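Local structure of alpha-glucosidase ([Eubacterium] rectale, 6PNR) at residues Ser184-Ala188 and Met409-His414; Leu301-Ile305 and Gly381-Asp385; Tyr615-Asp619 and Glu629-Gly633. The protein hydrolyses alpha-linked sulfoquinovosides as a family GH31 sulfoquinovosidase, and is probably active in the breakdown of sulfolipid-derived sugars. One frame throughout, in Å; residues are numbered along the deposited sequence.

Contact 1. Residues Ser184-Ala188 and Met409-His414; sequences STAYA and MIEHNH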
loop_
_atom_site.group_PDB
_atom_site.type_symbol
_atom_site.label_atom_id
_atom_site.label_comp_id
_atom_site.label_asym_id
_atom_site.label_seq_id
_atom_site.Cartn_x
_atom_site.Cartn_y
_atom_site.Cartn_z
ATOM N N SER A 184 19.744 -4.099 19.496
ATOM C CA SER A 184 19.802 -4.853 18.251
ATOM C C SER A 184 19.809 -3.866 17.093
ATOM O O SER A 184 19.179 -2.811 17.168
ATOM C CB SER A 184 18.610 -5.804 18.122
ATOM O OG SER A 184 18.560 -6.390 16.829
ATOM N N THR A 185 20.519 -4.211 16.025
ATOM C CA THR A 185 20.424 -3.437 14.794
ATOM C C THR A 185 19.675 -4.197 13.713
ATOM O O THR A 185 19.733 -3.809 12.540
ATOM C CB THR A 185 21.806 -3.002 14.290
ATOM O OG1 THR A 185 22.537 -4.144 13.832
ATOM C CG2 THR A 185 22.592 -2.288 15.403
ATOM N N ALA A 186 18.955 -5.256 14.085
ATOM C CA ALA A 186 18.103 -5.937 13.126
ATOM C C ALA A 186 16.948 -5.028 12.720
ATOM O O ALA A 186 16.673 -4.013 13.362
ATOM C CB ALA A 186 17.560 -7.241 13.718
ATOM N N TYR A 187 16.282 -5.391 11.624
ATOM C CA TYR A 187 14.972 -4.819 11.348
ATOM C C TYR A 187 14.098 -4.975 12.580
ATOM O O TYR A 187 14.096 -6.026 13.224
ATOM C CB TYR A 187 14.313 -5.517 10.149
ATOM C CG TYR A 187 12.947 -4.969 9.774
ATOM C CD1 TYR A 187 11.796 -5.375 10.446
ATOM C CD2 TYR A 187 12.810 -4.040 8.742
ATOM C CE1 TYR A 187 10.534 -4.869 10.096
ATOM C CE2 TYR A 187 11.561 -3.541 8.380
ATOM C CZ TYR A 187 10.431 -3.961 9.057
ATOM O OH TYR A 187 9.193 -3.457 8.709
ATOM N N ALA A 188 13.363 -3.923 12.917
ATOM C CA ALA A 188 12.378 -3.994 13.983
ATOM C C ALA A 188 11.125 -3.254 13.547
ATOM O O ALA A 188 11.121 -2.527 12.551
ATOM C CB ALA A 188 12.914 -3.420 15.302
ATOM N N MET A 409 21.321 -8.034 6.756
ATOM C CA MET A 409 20.084 -7.758 7.484
ATOM C C MET A 409 20.357 -7.202 8.879
ATOM O O MET A 409 19.467 -6.598 9.485
ATOM C CB MET A 409 19.233 -9.025 7.577
ATOM C CG MET A 409 18.650 -9.498 6.236
ATOM S SD MET A 409 17.533 -8.300 5.503
ATOM C CE MET A 409 16.257 -8.177 6.755
ATOM N N ILE A 410 21.571 -7.378 9.387
ATOM C CA ILE A 410 21.979 -6.830 10.669
ATOM C C ILE A 410 22.847 -5.591 10.492
ATOM O O ILE A 410 22.726 -4.637 11.259
ATOM C CB ILE A 410 22.725 -7.906 11.487
ATOM C CG1 ILE A 410 21.843 -9.135 11.723
ATOM C CG2 ILE A 410 23.275 -7.323 12.795
ATOM C CD1 ILE A 410 20.597 -8.875 12.526
ATOM N N GLU A 411 23.729 -5.587 9.484
ATOM C CA GLU A 411 24.639 -4.463 9.308
ATOM C C GLU A 411 23.991 -3.257 8.639
ATOM O O GLU A 411 24.547 -2.154 8.733
ATOM C CB GLU A 411 25.865 -4.893 8.499
ATOM C CG GLU A 411 26.688 -5.985 9.158
ATOM C CD GLU A 411 27.557 -5.467 10.279
ATOM O OE1 GLU A 411 27.279 -4.366 10.804
ATOM O OE2 GLU A 411 28.538 -6.159 10.627
ATOM N N HIS A 412 22.845 -3.435 7.971
ATOM C CA HIS A 412 22.194 -2.314 7.294
ATOM C C HIS A 412 21.932 -1.157 8.254
ATOM O O HIS A 412 22.329 -0.015 7.988
ATOM C CB HIS A 412 20.888 -2.762 6.634
ATOM C CG HIS A 412 20.096 -1.621 6.074
ATOM N ND1 HIS A 412 20.292 -1.137 4.798
ATOM C CD2 HIS A 412 19.152 -0.829 6.637
ATOM C CE1 HIS A 412 19.483 -0.114 4.588
ATOM N NE2 HIS A 412 18.783 0.096 5.688
ATOM N N ASN A 413 21.262 -1.431 9.383
ATOM C CA ASN A 413 20.998 -0.373 10.353
ATOM C C ASN A 413 22.249 0.019 11.115
ATOM O O ASN A 413 22.279 1.090 11.727
ATOM C CB ASN A 413 19.927 -0.799 11.353
ATOM C CG ASN A 413 18.530 -0.835 10.746
ATOM O OD1 ASN A 413 18.241 -0.140 9.771
ATOM N ND2 ASN A 413 17.653 -1.639 11.339
ATOM N N HIS A 414 23.267 -0.839 11.105
ATOM C CA HIS A 414 24.511 -0.527 11.790
ATOM C C HIS A 414 25.327 0.505 11.027
ATOM O O HIS A 414 26.101 1.244 11.642
ATOM C CB HIS A 414 25.339 -1.798 11.974
ATOM C CG HIS A 414 26.473 -1.643 12.943
ATOM N ND1 HIS A 414 27.555 -2.496 12.962
ATOM C CD2 HIS A 414 26.687 -0.739 13.930
ATOM C CE1 HIS A 414 28.391 -2.121 13.915
ATOM N NE2 HIS A 414 27.889 -1.057 14.516
HETATM O O HOH W 1 20.075 -3.832 9.787
HETATM O O HOH W 2 17.008 -7.593 10.252
#

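Contact 2. Residues Leu301-Ile305 and Gly381-Asp385; sequences LPKKI and GIGID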
loop_
_atom_site.group_PDB
_atom_site.type_symbol
_atom_site.label_atom_id
_atom_site.label_comp_id
_atom_site.label_asym_id
_atom_site.label_seq_id
_atom_site.Cartn_x
_atom_site.Cartn_y
_atom_site.Cartn_z
ATOM N N LEU A 301 42.666 25.405 -4.081
ATOM C CA LEU A 301 41.730 25.571 -2.970
ATOM C C LEU A 301 42.425 25.757 -1.623
ATOM O O LEU A 301 42.008 26.655 -0.870
ATOM C CB LEU A 301 40.761 24.377 -2.932
ATOM C CG LEU A 301 39.690 24.403 -1.834
ATOM C CD1 LEU A 301 38.871 25.673 -1.906
ATOM C CD2 LEU A 301 38.794 23.183 -1.921
ATOM N N PRO A 302 43.480 25.008 -1.270
ATOM C CA PRO A 302 44.106 25.233 0.049
ATOM C C PRO A 302 44.565 26.661 0.256
ATOM O O PRO A 302 44.426 27.216 1.353
ATOM C CB PRO A 302 45.288 24.246 0.046
ATOM C CG PRO A 302 44.858 23.144 -0.896
ATOM C CD PRO A 302 44.121 23.889 -1.992
ATOM N N LYS A 303 45.099 27.285 -0.792
ATOM C CA LYS A 303 45.466 28.694 -0.707
ATOM C C LYS A 303 44.236 29.573 -0.471
ATOM O O LYS A 303 44.267 30.491 0.361
ATOM C CB LYS A 303 46.196 29.093 -1.998
ATOM C CG LYS A 303 47.013 30.367 -1.895
ATOM C CD LYS A 303 47.818 30.634 -3.171
ATOM C CE LYS A 303 48.683 31.895 -3.018
ATOM N NZ LYS A 303 49.540 32.177 -4.210
ATOM N N LYS A 304 43.146 29.313 -1.205
ATOM C CA LYS A 304 41.924 30.100 -1.038
ATOM C C LYS A 304 41.367 29.962 0.368
ATOM O O LYS A 304 40.880 30.939 0.948
ATOM C CB LYS A 304 40.863 29.667 -2.045
ATOM C CG LYS A 304 41.248 29.834 -3.503
ATOM C CD LYS A 304 41.142 31.291 -3.913
ATOM C CE LYS A 304 40.992 31.415 -5.419
ATOM N NZ LYS A 304 42.151 30.800 -6.125
ATOM N N ILE A 305 41.401 28.743 0.919
ATOM C CA ILE A 305 40.924 28.536 2.284
ATOM C C ILE A 305 41.707 29.400 3.264
ATOM O O ILE A 305 41.124 30.039 4.153
ATOM C CB ILE A 305 40.987 27.041 2.647
ATOM C CG1 ILE A 305 39.915 26.274 1.858
ATOM C CG2 ILE A 305 40.785 26.855 4.145
ATOM C CD1 ILE A 305 40.041 24.764 1.932
ATOM N N GLY A 381 43.251 17.799 6.082
ATOM C CA GLY A 381 44.605 18.102 5.648
ATOM C C GLY A 381 44.755 19.342 4.783
ATOM O O GLY A 381 45.872 19.848 4.645
ATOM N N ILE A 382 43.675 19.841 4.179
ATOM C CA ILE A 382 43.774 21.080 3.419
ATOM C C ILE A 382 43.116 22.246 4.145
ATOM O O ILE A 382 42.959 23.324 3.560
ATOM C CB ILE A 382 43.216 20.941 1.987
ATOM C CG1 ILE A 382 41.720 20.641 1.978
ATOM C CG2 ILE A 382 43.945 19.862 1.206
ATOM C CD1 ILE A 382 41.147 20.593 0.556
ATOM N N GLY A 383 42.723 22.067 5.401
ATOM C CA GLY A 383 42.196 23.169 6.181
ATOM C C GLY A 383 40.692 23.330 6.161
ATOM O O GLY A 383 40.193 24.405 6.518
ATOM N N ILE A 384 39.955 22.306 5.756
ATOM C CA ILE A 384 38.500 22.331 5.841
ATOM C C ILE A 384 38.104 22.090 7.292
ATOM O O ILE A 384 38.590 21.148 7.931
ATOM C CB ILE A 384 37.887 21.287 4.892
ATOM C CG1 ILE A 384 38.140 21.689 3.417
ATOM C CG2 ILE A 384 36.413 21.127 5.168
ATOM C CD1 ILE A 384 37.650 20.655 2.376
ATOM N N ASP A 385 37.247 22.961 7.824
ATOM C CA ASP A 385 36.879 22.970 9.237
ATOM C C ASP A 385 35.497 22.386 9.517
ATOM O O ASP A 385 35.046 22.398 10.664
ATOM C CB ASP A 385 36.967 24.393 9.772
ATOM C CG ASP A 385 38.407 24.829 9.987
ATOM O OD1 ASP A 385 39.175 24.030 10.567
ATOM O OD2 ASP A 385 38.775 25.945 9.553
HETATM O O HOH W 3 44.586 25.578 3.509
#

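Contact 3. Residues Tyr615-Asp619 and Glu629-Gly633; sequences YLPQD and EYHGG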
loop_
_atom_site.group_PDB
_atom_site.type_symbol
_atom_site.label_atom_id
_atom_site.label_comp_id
_atom_site.label_asym_id
_atom_site.label_seq_id
_atom_site.Cartn_x
_atom_site.Cartn_y
_atom_site.Cartn_z
ATOM N N TYR A 615 -0.100 28.005 21.346
ATOM C CA TYR A 615 -0.426 27.565 22.693
ATOM C C TYR A 615 0.777 27.805 23.596
ATOM O O TYR A 615 1.855 27.251 23.358
ATOM C CB TYR A 615 -0.829 26.092 22.747
ATOM C CG TYR A 615 -0.988 25.648 24.187
ATOM C CD1 TYR A 615 -2.170 25.894 24.878
ATOM C CD2 TYR A 615 0.054 25.028 24.873
ATOM C CE1 TYR A 615 -2.322 25.518 26.202
ATOM C CE2 TYR A 615 -0.087 24.649 26.206
ATOM C CZ TYR A 615 -1.282 24.897 26.860
ATOM O OH TYR A 615 -1.447 24.531 28.177
ATOM N N LEU A 616 0.587 28.613 24.645
ATOM C CA LEU A 616 1.623 28.822 25.649
ATOM C C LEU A 616 1.278 28.069 26.927
ATOM O O LEU A 616 0.142 28.171 27.410
ATOM C CB LEU A 616 1.792 30.312 25.967
ATOM C CG LEU A 616 2.338 31.230 24.883
ATOM C CD1 LEU A 616 2.368 32.658 25.399
ATOM C CD2 LEU A 616 3.724 30.778 24.459
ATOM N N PRO A 617 2.208 27.304 27.491
ATOM C CA PRO A 617 1.995 26.756 28.836
ATOM C C PRO A 617 1.891 27.876 29.862
ATOM O O PRO A 617 2.310 29.009 29.620
ATOM C CB PRO A 617 3.246 25.900 29.080
ATOM C CG PRO A 617 3.819 25.644 27.698
ATOM C CD PRO A 617 3.476 26.853 26.891
ATOM N N GLN A 618 1.330 27.539 31.028
ATOM C CA GLN A 618 1.160 28.494 32.123
ATOM C C GLN A 618 2.497 28.998 32.646
ATOM O O GLN A 618 3.239 28.249 33.291
ATOM C CB GLN A 618 0.369 27.867 33.280
ATOM C CG GLN A 618 -1.075 27.534 32.951
ATOM C CD GLN A 618 -1.934 28.773 32.742
ATOM O OE1 GLN A 618 -1.872 29.728 33.525
ATOM N NE2 GLN A 618 -2.737 28.763 31.679
ATOM N N ASP A 619 2.799 30.266 32.397
ATOM C CA ASP A 619 4.063 30.875 32.798
ATOM C C ASP A 619 3.971 32.346 32.432
ATOM O O ASP A 619 3.003 32.780 31.800
ATOM C CB ASP A 619 5.257 30.197 32.119
ATOM C CG ASP A 619 6.516 30.259 32.952
ATOM O OD1 ASP A 619 6.671 31.229 33.720
ATOM O OD2 ASP A 619 7.347 29.334 32.838
ATOM N N GLU A 629 2.888 40.827 27.140
ATOM C CA GLU A 629 2.960 39.760 28.125
ATOM C C GLU A 629 1.775 38.812 27.993
ATOM O O GLU A 629 0.650 39.234 27.713
ATOM C CB GLU A 629 3.005 40.331 29.543
ATOM C CG GLU A 629 4.105 41.346 29.745
ATOM C CD GLU A 629 4.367 41.625 31.204
ATOM O OE1 GLU A 629 3.610 41.113 32.060
ATOM O OE2 GLU A 629 5.341 42.352 31.494
ATOM N N TYR A 630 2.038 37.529 28.201
ATOM C CA TYR A 630 1.008 36.505 28.168
ATOM C C TYR A 630 1.259 35.547 29.317
ATOM O O TYR A 630 2.403 35.327 29.716
ATOM C CB TYR A 630 1.004 35.733 26.842
ATOM C CG TYR A 630 0.759 36.589 25.625
ATOM C CD1 TYR A 630 -0.527 36.807 25.163
ATOM C CD2 TYR A 630 1.813 37.171 24.932
ATOM C CE1 TYR A 630 -0.765 37.574 24.045
ATOM C CE2 TYR A 630 1.587 37.949 23.812
ATOM C CZ TYR A 630 0.291 38.142 23.373
ATOM O OH TYR A 630 0.033 38.903 22.261
ATOM N N HIS A 631 0.186 34.965 29.839
ATOM C CA HIS A 631 0.288 34.160 31.043
ATOM C C HIS A 631 -0.081 32.699 30.834
ATOM O O HIS A 631 -0.117 31.943 31.810
ATOM C CB HIS A 631 -0.580 34.777 32.151
ATOM C CG HIS A 631 -0.368 36.253 32.316
ATOM N ND1 HIS A 631 0.623 36.780 33.117
ATOM C CD2 HIS A 631 -1.008 37.313 31.764
ATOM C CE1 HIS A 631 0.580 38.100 33.057
ATOM N NE2 HIS A 631 -0.400 38.449 32.243
ATOM N N GLY A 632 -0.338 32.272 29.602
ATOM C CA GLY A 632 -0.675 30.886 29.331
ATOM C C GLY A 632 -1.980 30.755 28.573
ATOM O O GLY A 632 -2.878 31.591 28.686
ATOM N N GLY A 633 -2.085 29.685 27.787
ATOM C CA GLY A 633 -3.282 29.365 27.027
ATOM C C GLY A 633 -3.098 29.617 25.540
ATOM O O GLY A 633 -2.008 29.934 25.056
#

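Contact 1. Residues Ser184-Ala188 and Met409-His414
Thr185 and Ala186, in the loop between strands 178-182 and 188-194, rest on the opening turns of helix 408-429, a helix of the TIM-barrel region that here meets the N-terminal beta-rich part of the chain. One direct bond is short: Thr185 OG1 donates to Ile410 O at 2.6 Å. A chi1 of 69°, which sets OG1 between the backbone N and the carbonyl carbon, turns the hydroxyl to this helix carbonyl, which it approaches tilted 28° from the carbonyl plane. Beside it the side chains of Thr185 and Ile410 cross at about a right angle, and Ile410 CD1 reaches Ala186 CB at 3.6 Å. Asn413 ND2 offers only weak bonds to the loop, to Thr185 O at 3.2 Å and Ala186 O at 3.3 Å. Its amide is also held from strand 130-133 and just beyond, ND2 giving to Ile133 O and OD1 accepting from Thr135 N. Two waters fill in between the backbones. One donates to Thr185 O and Met409 O, both at 2.8 Å, and accepts from Asn413 N; the other links Tyr187 N to Met409 O. Ser184 OG accepts from Ala186 N at 3.0 Å, an ST turn that shapes the loop. Around this junction Tyr187 stacks on Trp203, Ser184 and Ala188 touch strand 197-202, and Met409 lies against strand 29-41.

Contact 2. Residues Leu301-Ile305 and Gly381-Asp385
Ile305 and Pro302 of helix 301-310 meet the turn around Ile382 and Gly383 through van der Waals contacts, with no hydrogen bond running straight from one segment to the other. Ile305 uses both branches. With chi1 at -70°, CG2 lies anti to the backbone N and touches Gly383 O at 3.5 Å, while CD1 extends over Ile382 O at 3.6 Å and on to Ile384 CG1 at 3.9 Å. A turn earlier, Pro302 CG sits 4.0 Å from Ile382 CB, and Leu301 CD2 comes within 4.3 Å of Ile382 CD1, so three helix residues meet Ile382. An alanine in place of Ile305 would remove both branches and would probably leave a gap facing Ile384 and the Ile382 and Gly383 carbonyls. The polar link is indirect: one water donates to Pro302 O at 2.7 Å and to Ile382 O at 2.8 Å. At Gly383, phi 93°, a beta carbon would press on the preceding carbonyl oxygen and crowd Ile305 CG2. Leu301, Ile305 and Ile384 all also touch Phe315, and Asp385 bonds to it through the backbone. This is the layering of a TIM barrel: an outer helix packs on strand 314-319 and on the loop leading into its parallel neighbour, strand 386-389.

Contact 3. Residues Tyr615-Asp619 and Glu629-Gly633
Leu616 and Gly633 form an antiparallel hydrogen-bonded pair, with Leu616 N giving to Gly633 O at 2.9 Å (N-H...O 176°) and Gly633 N to Leu616 O at 2.7 Å (171°). Past this pair the chains stay close with weaker ties: Asp619 N to His631 O is a long, weak bond at 3.4 Å, and His631 CA makes a CA-H...O contact of 3.1 Å with Asp619 O. Gly632 CA lies 3.4 Å from Leu616 O, which thus meets both an N-H and a C-H. Gly632 and Gly633 have positive phi values at which a beta carbon would collide with the preceding carbonyl oxygen; at Gly632 it would also crowd Pro617 O. In this C-terminal domain of the GH31 enzyme, strands 611-616 and 633-638 pair antiparallel, and between them in sequence lie antiparallel strands 621-623 and 629-630, at the edge of a larger sheet. Among the side chains, Leu616 CD1 packs on Tyr630 CB at 3.7 Å, and both residues also touch Ile635. Tyr615 starts out directed away from Gly633, but chi1 of 173° swings its ring back, CE1 lying 4.0 Å from Gly633 CA; its hydroxyl bonds to Asp583. Asp619 directs its carboxylate elsewhere, to Tyr580, and His631 ND1 bonds to Glu620.

The three contacts are well separated, and no residue of theirs is among those lining the inhibitor pocket. Contact 2 is tied to the pocket through strands: its helix packs on strand 314-319 and its loop leads into strand 386-389, and these strands carry the pocket residues Tyr318 and Met388. Contact 1 joins the N-terminal beta-rich part to helix 408-429, which follows strand 386-389 in the barrel; its centre is about 37 Å from that of contact 2, and their nearest atoms are about 23 Å apart. In sequence, contact 2 falls between the two segments of contact 1. Contact 3, local to the C-terminal domain, follows both; its centre lies about 44 Å from that of contact 1, across the chain's centre, and about 49 Å from that of contact 2.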